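Long-range contact in aromatic-amino-acid transaminase TyrB (Burkholderia cenocepacia K56-2Valvano, PDB 4WD2), which probably catalyses the pyridoxal-phosphate-dependent transfer of amino groups between aromatic amino acids and 2-oxo acids: residues A[129-141]-A[180-193]. Residues are numbered along the deposited sequence; the frame is centred on the assembly and turned at random.
Sequences SQVWLSDPSWENH and RSIVLLHACCHNPT
The imidazole of His141 lies between two aliphatic groups: CD1 of Leu184 packs on one face, 3.7 Å from the ring centroid in a CH-pi contact, and CB of Trp138 lies on the opposite face. NE2 of His186 meets its edge, the two histidine planes standing at 82°. His186 in turn carries His190 CD2 over one face, and Ser137 OG sits in the plane of the ring, at its edge, and shares a 2.9 Å hydrogen bond with NE2. That hydroxyl also bonds His141 ND1. A serine hydroxyl, short and able both to donate and to accept, suits a place between two imidazoles. At the edge of His190, NE2 donates to Ser134 OG (3.0 Å), which in turn donates a hydrogen bond to Pro136 O; the serine's chi1 of 59° sets OG between backbone N and carbonyl carbon, facing the histidine.

Leading into this cluster, strands 131-135 and 182-186 run parallel. Trp132 N donates to Ile182 O (2.8 Å) and Trp132 O accepts from Leu184 N, while beta-branched Val131 and Ile182 pack against each other on the same face of the sheet. Where the strands diverge, a water links Ser134 N, Ser137 OG and Leu184 O.

Asn191 ND2 approaches Trp138 CD1 at 3.3 Å and bonds O3 of the cofactor on modified Lys254, and His141 NE2 bonds Asp219. The C-terminal strand ends of this fold type I aminotransferase and the loops that follow them thus form a polar network beside the cofactor, which probably orients His141 and, through it, Asp219.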
loop_
_atom_site.group_PDB
_atom_site.type_symbol
_atom_site.label_atom_id
_atom_site.label_comp_id
_atom_site.label_asym_id
_atom_site.label_seq_id
_atom_site.Cartn_x
_atom_site.Cartn_y
_atom_site.Cartn_z
ATOM N N SER A 129 20.726 6.842 -13.383
ATOM C CA SER A 129 20.682 8.021 -12.527
ATOM C C SER A 129 20.964 7.634 -11.091
ATOM O O SER A 129 20.626 6.537 -10.664
ATOM C CB SER A 129 19.322 8.710 -12.613
ATOM O OG SER A 129 19.072 9.186 -13.921
ATOM N N GLN A 130 21.591 8.531 -10.341
ATOM C CA GLN A 130 21.771 8.314 -8.915
ATOM C C GLN A 130 20.925 9.329 -8.147
ATOM O O GLN A 130 20.393 10.272 -8.738
ATOM C CB GLN A 130 23.249 8.407 -8.540
ATOM C CG GLN A 130 24.099 7.393 -9.288
ATOM C CD GLN A 130 25.513 7.307 -8.768
ATOM O OE1 GLN A 130 25.865 7.963 -7.789
ATOM N NE2 GLN A 130 26.337 6.490 -9.421
ATOM N N VAL A 131 20.779 9.130 -6.841
ATOM C CA VAL A 131 19.903 9.984 -6.044
ATOM C C VAL A 131 20.715 10.803 -5.041
ATOM O O VAL A 131 21.662 10.292 -4.435
ATOM C CB VAL A 131 18.829 9.142 -5.313
ATOM C CG1 VAL A 131 18.032 9.993 -4.337
ATOM C CG2 VAL A 131 17.877 8.478 -6.318
ATOM N N TRP A 132 20.364 12.081 -4.895
ATOM C CA TRP A 132 21.002 12.966 -3.917
ATOM C C TRP A 132 19.985 13.511 -2.912
ATOM O O TRP A 132 18.981 14.101 -3.310
ATOM C CB TRP A 132 21.710 14.131 -4.612
ATOM C CG TRP A 132 23.098 13.811 -5.095
ATOM C CD1 TRP A 132 24.274 14.101 -4.465
ATOM C CD2 TRP A 132 23.449 13.133 -6.304
ATOM N NE1 TRP A 132 25.337 13.652 -5.213
ATOM C CE2 TRP A 132 24.856 13.054 -6.348
ATOM C CE3 TRP A 132 22.709 12.591 -7.359
ATOM C CZ2 TRP A 132 25.540 12.453 -7.405
ATOM C CZ3 TRP A 132 23.386 11.998 -8.410
ATOM C CH2 TRP A 132 24.788 11.932 -8.424
ATOM N N LEU A 133 20.240 13.299 -1.618
ATOM C CA LEU A 133 19.395 13.824 -0.538
ATOM C C LEU A 133 20.148 14.864 0.285
ATOM O O LEU A 133 21.364 14.962 0.208
ATOM C CB LEU A 133 18.907 12.712 0.401
ATOM C CG LEU A 133 19.152 11.232 0.128
ATOM C CD1 LEU A 133 18.891 10.418 1.385
ATOM C CD2 LEU A 133 18.246 10.761 -0.973
ATOM N N SER A 134 19.419 15.614 1.101
ATOM C CA SER A 134 20.035 16.618 1.952
ATOM C C SER A 134 20.809 15.981 3.098
ATOM O O SER A 134 20.497 14.878 3.544
ATOM C CB SER A 134 18.971 17.574 2.501
ATOM O OG SER A 134 17.992 16.870 3.242
ATOM N N ASP A 135 21.826 16.687 3.575
ATOM C CA ASP A 135 22.537 16.270 4.774
ATOM C C ASP A 135 22.102 17.128 5.955
ATOM O O ASP A 135 22.519 18.278 6.055
ATOM C CB ASP A 135 24.052 16.381 4.570
ATOM C CG ASP A 135 24.829 16.199 5.860
ATOM O OD1 ASP A 135 24.433 15.345 6.675
ATOM O OD2 ASP A 135 25.835 16.915 6.058
ATOM N N PRO A 136 21.252 16.586 6.847
ATOM C CA PRO A 136 20.623 15.262 6.852
ATOM C C PRO A 136 19.254 15.279 6.170
ATOM O O PRO A 136 18.846 16.315 5.649
ATOM C CB PRO A 136 20.474 14.972 8.346
ATOM C CG PRO A 136 20.140 16.316 8.906
ATOM C CD PRO A 136 20.925 17.330 8.078
ATOM N N SER A 137 18.551 14.151 6.183
ATOM C CA SER A 137 17.214 14.102 5.601
ATOM C C SER A 137 16.327 13.123 6.365
ATOM O O SER A 137 16.775 12.498 7.321
ATOM C CB SER A 137 17.284 13.719 4.122
ATOM O OG SER A 137 16.031 13.901 3.485
ATOM N N TRP A 138 15.072 13.011 5.944
ATOM C CA TRP A 138 14.123 12.060 6.525
ATOM C C TRP A 138 14.736 10.665 6.568
ATOM O O TRP A 138 15.311 10.200 5.583
ATOM C CB TRP A 138 12.814 12.037 5.727
ATOM C CG TRP A 138 11.752 11.153 6.322
ATOM C CD1 TRP A 138 11.348 11.128 7.622
ATOM C CD2 TRP A 138 10.945 10.186 5.636
ATOM N NE1 TRP A 138 10.351 10.200 7.795
ATOM C CE2 TRP A 138 10.084 9.607 6.590
ATOM C CE3 TRP A 138 10.870 9.750 4.311
ATOM C CZ2 TRP A 138 9.156 8.615 6.261
ATOM C CZ3 TRP A 138 9.946 8.760 3.986
ATOM C CH2 TRP A 138 9.103 8.210 4.957
ATOM N N GLU A 139 14.598 10.009 7.715
ATOM C CA GLU A 139 15.245 8.728 7.986
ATOM C C GLU A 139 14.940 7.611 6.975
ATOM O O GLU A 139 15.697 6.650 6.870
ATOM C CB GLU A 139 14.866 8.246 9.395
ATOM C CG GLU A 139 13.360 8.064 9.639
ATOM C CD GLU A 139 12.680 9.314 10.190
ATOM O OE1 GLU A 139 13.322 10.387 10.222
ATOM O OE2 GLU A 139 11.499 9.217 10.591
ATOM N N ASN A 140 13.852 7.728 6.222
ATOM C CA ASN A 140 13.485 6.650 5.311
ATOM C C ASN A 140 13.745 6.948 3.834
ATOM O O ASN A 140 13.476 6.111 2.975
ATOM C CB ASN A 140 12.019 6.285 5.529
ATOM C CG ASN A 140 11.774 5.686 6.910
ATOM O OD1 ASN A 140 12.562 4.877 7.399
ATOM N ND2 ASN A 140 10.684 6.095 7.549
ATOM N N HIS A 141 14.290 8.126 3.545
ATOM C CA HIS A 141 14.639 8.500 2.175
ATOM C C HIS A 141 15.694 7.571 1.587
ATOM O O HIS A 141 15.522 7.041 0.487
ATOM C CB HIS A 141 15.142 9.944 2.122
ATOM C CG HIS A 141 14.056 10.965 1.965
ATOM N ND1 HIS A 141 14.211 12.275 2.360
ATOM C CD2 HIS A 141 12.812 10.872 1.436
ATOM C CE1 HIS A 141 13.103 12.947 2.089
ATOM N NE2 HIS A 141 12.240 12.118 1.533
ATOM N N ARG A 180 19.960 14.395 -15.452
ATOM C CA ARG A 180 19.011 13.376 -14.997
ATOM C C ARG A 180 19.332 12.802 -13.619
ATOM O O ARG A 180 18.761 11.793 -13.213
ATOM C CB ARG A 180 18.904 12.262 -16.039
ATOM C CG ARG A 180 18.319 12.769 -17.352
ATOM C CD ARG A 180 18.456 11.752 -18.468
ATOM N NE ARG A 180 19.854 11.465 -18.766
ATOM C CZ ARG A 180 20.620 12.217 -19.553
ATOM N NH1 ARG A 180 20.125 13.312 -20.128
ATOM N NH2 ARG A 180 21.886 11.874 -19.764
ATOM N N SER A 181 20.223 13.462 -12.888
ATOM C CA SER A 181 20.411 13.150 -11.478
ATOM C C SER A 181 19.118 13.437 -10.713
ATOM O O SER A 181 18.475 14.467 -10.921
ATOM C CB SER A 181 21.567 13.960 -10.886
ATOM O OG SER A 181 22.800 13.609 -11.490
ATOM N N ILE A 182 18.732 12.518 -9.836
ATOM C CA ILE A 182 17.505 12.680 -9.065
ATOM C C ILE A 182 17.808 13.400 -7.754
ATOM O O ILE A 182 18.575 12.909 -6.929
ATOM C CB ILE A 182 16.836 11.318 -8.776
ATOM C CG1 ILE A 182 16.477 10.618 -10.090
ATOM C CG2 ILE A 182 15.597 11.512 -7.907
ATOM C CD1 ILE A 182 16.286 9.116 -9.961
ATOM N N VAL A 183 17.205 14.570 -7.562
ATOM C CA VAL A 183 17.494 15.377 -6.384
ATOM C C VAL A 183 16.276 15.464 -5.471
ATOM O O VAL A 183 15.290 16.117 -5.800
ATOM C CB VAL A 183 17.956 16.797 -6.786
ATOM C CG1 VAL A 183 18.383 17.596 -5.561
ATOM C CG2 VAL A 183 19.098 16.712 -7.780
ATOM N N LEU A 184 16.352 14.794 -4.324
ATOM C CA LEU A 184 15.276 14.823 -3.334
ATOM C C LEU A 184 15.316 16.133 -2.565
ATOM O O LEU A 184 16.328 16.474 -1.942
ATOM C CB LEU A 184 15.386 13.644 -2.360
ATOM C CG LEU A 184 14.544 12.385 -2.589
ATOM C CD1 LEU A 184 14.842 11.373 -1.496
ATOM C CD2 LEU A 184 13.054 12.682 -2.610
ATOM N N LEU A 185 14.213 16.864 -2.605
ATOM C CA LEU A 185 14.144 18.168 -1.958
ATOM C C LEU A 185 12.934 18.266 -1.044
ATOM O O LEU A 185 11.831 17.889 -1.433
ATOM C CB LEU A 185 14.094 19.272 -3.014
ATOM C CG LEU A 185 15.280 19.284 -3.981
ATOM C CD1 LEU A 185 14.871 19.819 -5.337
ATOM C CD2 LEU A 185 16.430 20.107 -3.400
ATOM N N HIS A 186 13.141 18.759 0.175
ATOM C CA HIS A 186 12.025 19.069 1.050
ATOM C C HIS A 186 11.395 20.369 0.555
ATOM O O HIS A 186 12.094 21.356 0.339
ATOM C CB HIS A 186 12.482 19.200 2.504
ATOM C CG HIS A 186 13.045 17.937 3.081
ATOM N ND1 HIS A 186 12.549 17.361 4.229
ATOM C CD2 HIS A 186 14.070 17.150 2.676
ATOM C CE1 HIS A 186 13.237 16.265 4.502
ATOM N NE2 HIS A 186 14.168 16.116 3.576
ATOM N N ALA A 187 10.081 20.366 0.355
ATOM C CA ALA A 187 9.383 21.570 -0.107
ATOM C C ALA A 187 9.441 22.685 0.933
ATOM O O ALA A 187 9.569 23.864 0.600
ATOM C CB ALA A 187 7.936 21.247 -0.442
ATOM N N CYS A 188 9.336 22.292 2.197
ATOM C CA CYS A 188 9.370 23.209 3.332
ATOM C C CYS A 188 9.287 22.346 4.581
ATOM O O CYS A 188 9.136 21.129 4.466
ATOM C CB CYS A 188 8.216 24.213 3.291
ATOM S SG CYS A 188 6.594 23.448 3.396
ATOM N N CYS A 189 9.381 22.967 5.757
ATOM C CA CYS A 189 9.259 22.244 7.031
ATOM C C CYS A 189 10.194 21.041 7.075
ATOM O O CYS A 189 9.757 19.902 7.266
ATOM C CB CYS A 189 7.807 21.809 7.260
ATOM S SG CYS A 189 6.643 23.209 7.398
ATOM N N HIS A 190 11.485 21.307 6.881
ATOM C CA HIS A 190 12.478 20.250 6.730
ATOM C C HIS A 190 12.479 19.277 7.901
ATOM O O HIS A 190 12.423 19.673 9.062
ATOM C CB HIS A 190 13.876 20.851 6.561
ATOM C CG HIS A 190 14.923 19.848 6.188
ATOM N ND1 HIS A 190 15.715 19.215 7.121
ATOM C CD2 HIS A 190 15.310 19.373 4.980
ATOM C CE1 HIS A 190 16.544 18.390 6.503
ATOM N NE2 HIS A 190 16.317 18.465 5.204
ATOM N N ASN A 191 12.522 17.994 7.567
ATOM C CA ASN A 191 12.614 16.930 8.546
ATOM C C ASN A 191 13.986 16.291 8.375
ATOM O O ASN A 191 14.272 15.721 7.328
ATOM C CB ASN A 191 11.474 15.923 8.336
ATOM C CG ASN A 191 11.458 14.811 9.373
ATOM O OD1 ASN A 191 12.253 14.803 10.300
ATOM N ND2 ASN A 191 10.528 13.871 9.223
ATOM N N PRO A 192 14.837 16.334 9.410
ATOM C CA PRO A 192 14.609 16.661 10.817
ATOM C C PRO A 192 14.991 18.062 11.308
ATOM O O PRO A 192 14.799 18.310 12.498
ATOM C CB PRO A 192 15.500 15.638 11.519
ATOM C CG PRO A 192 16.698 15.581 10.626
ATOM C CD PRO A 192 16.179 15.759 9.214
ATOM N N THR A 193 15.498 18.949 10.455
ATOM C CA THR A 193 16.203 20.133 10.956
ATOM C C THR A 193 15.353 21.394 11.070
ATOM O O THR A 193 15.680 22.301 11.834
ATOM C CB THR A 193 17.418 20.469 10.073
ATOM O OG1 THR A 193 16.965 20.981 8.812
ATOM C CG2 THR A 193 18.282 19.230 9.852
HETATM O O HOH W 1 23.085 10.791 -11.783
HETATM O O HOH W 2 16.406 15.320 0.883
HETATM O O HOH W 3 9.876 11.445 11.092
#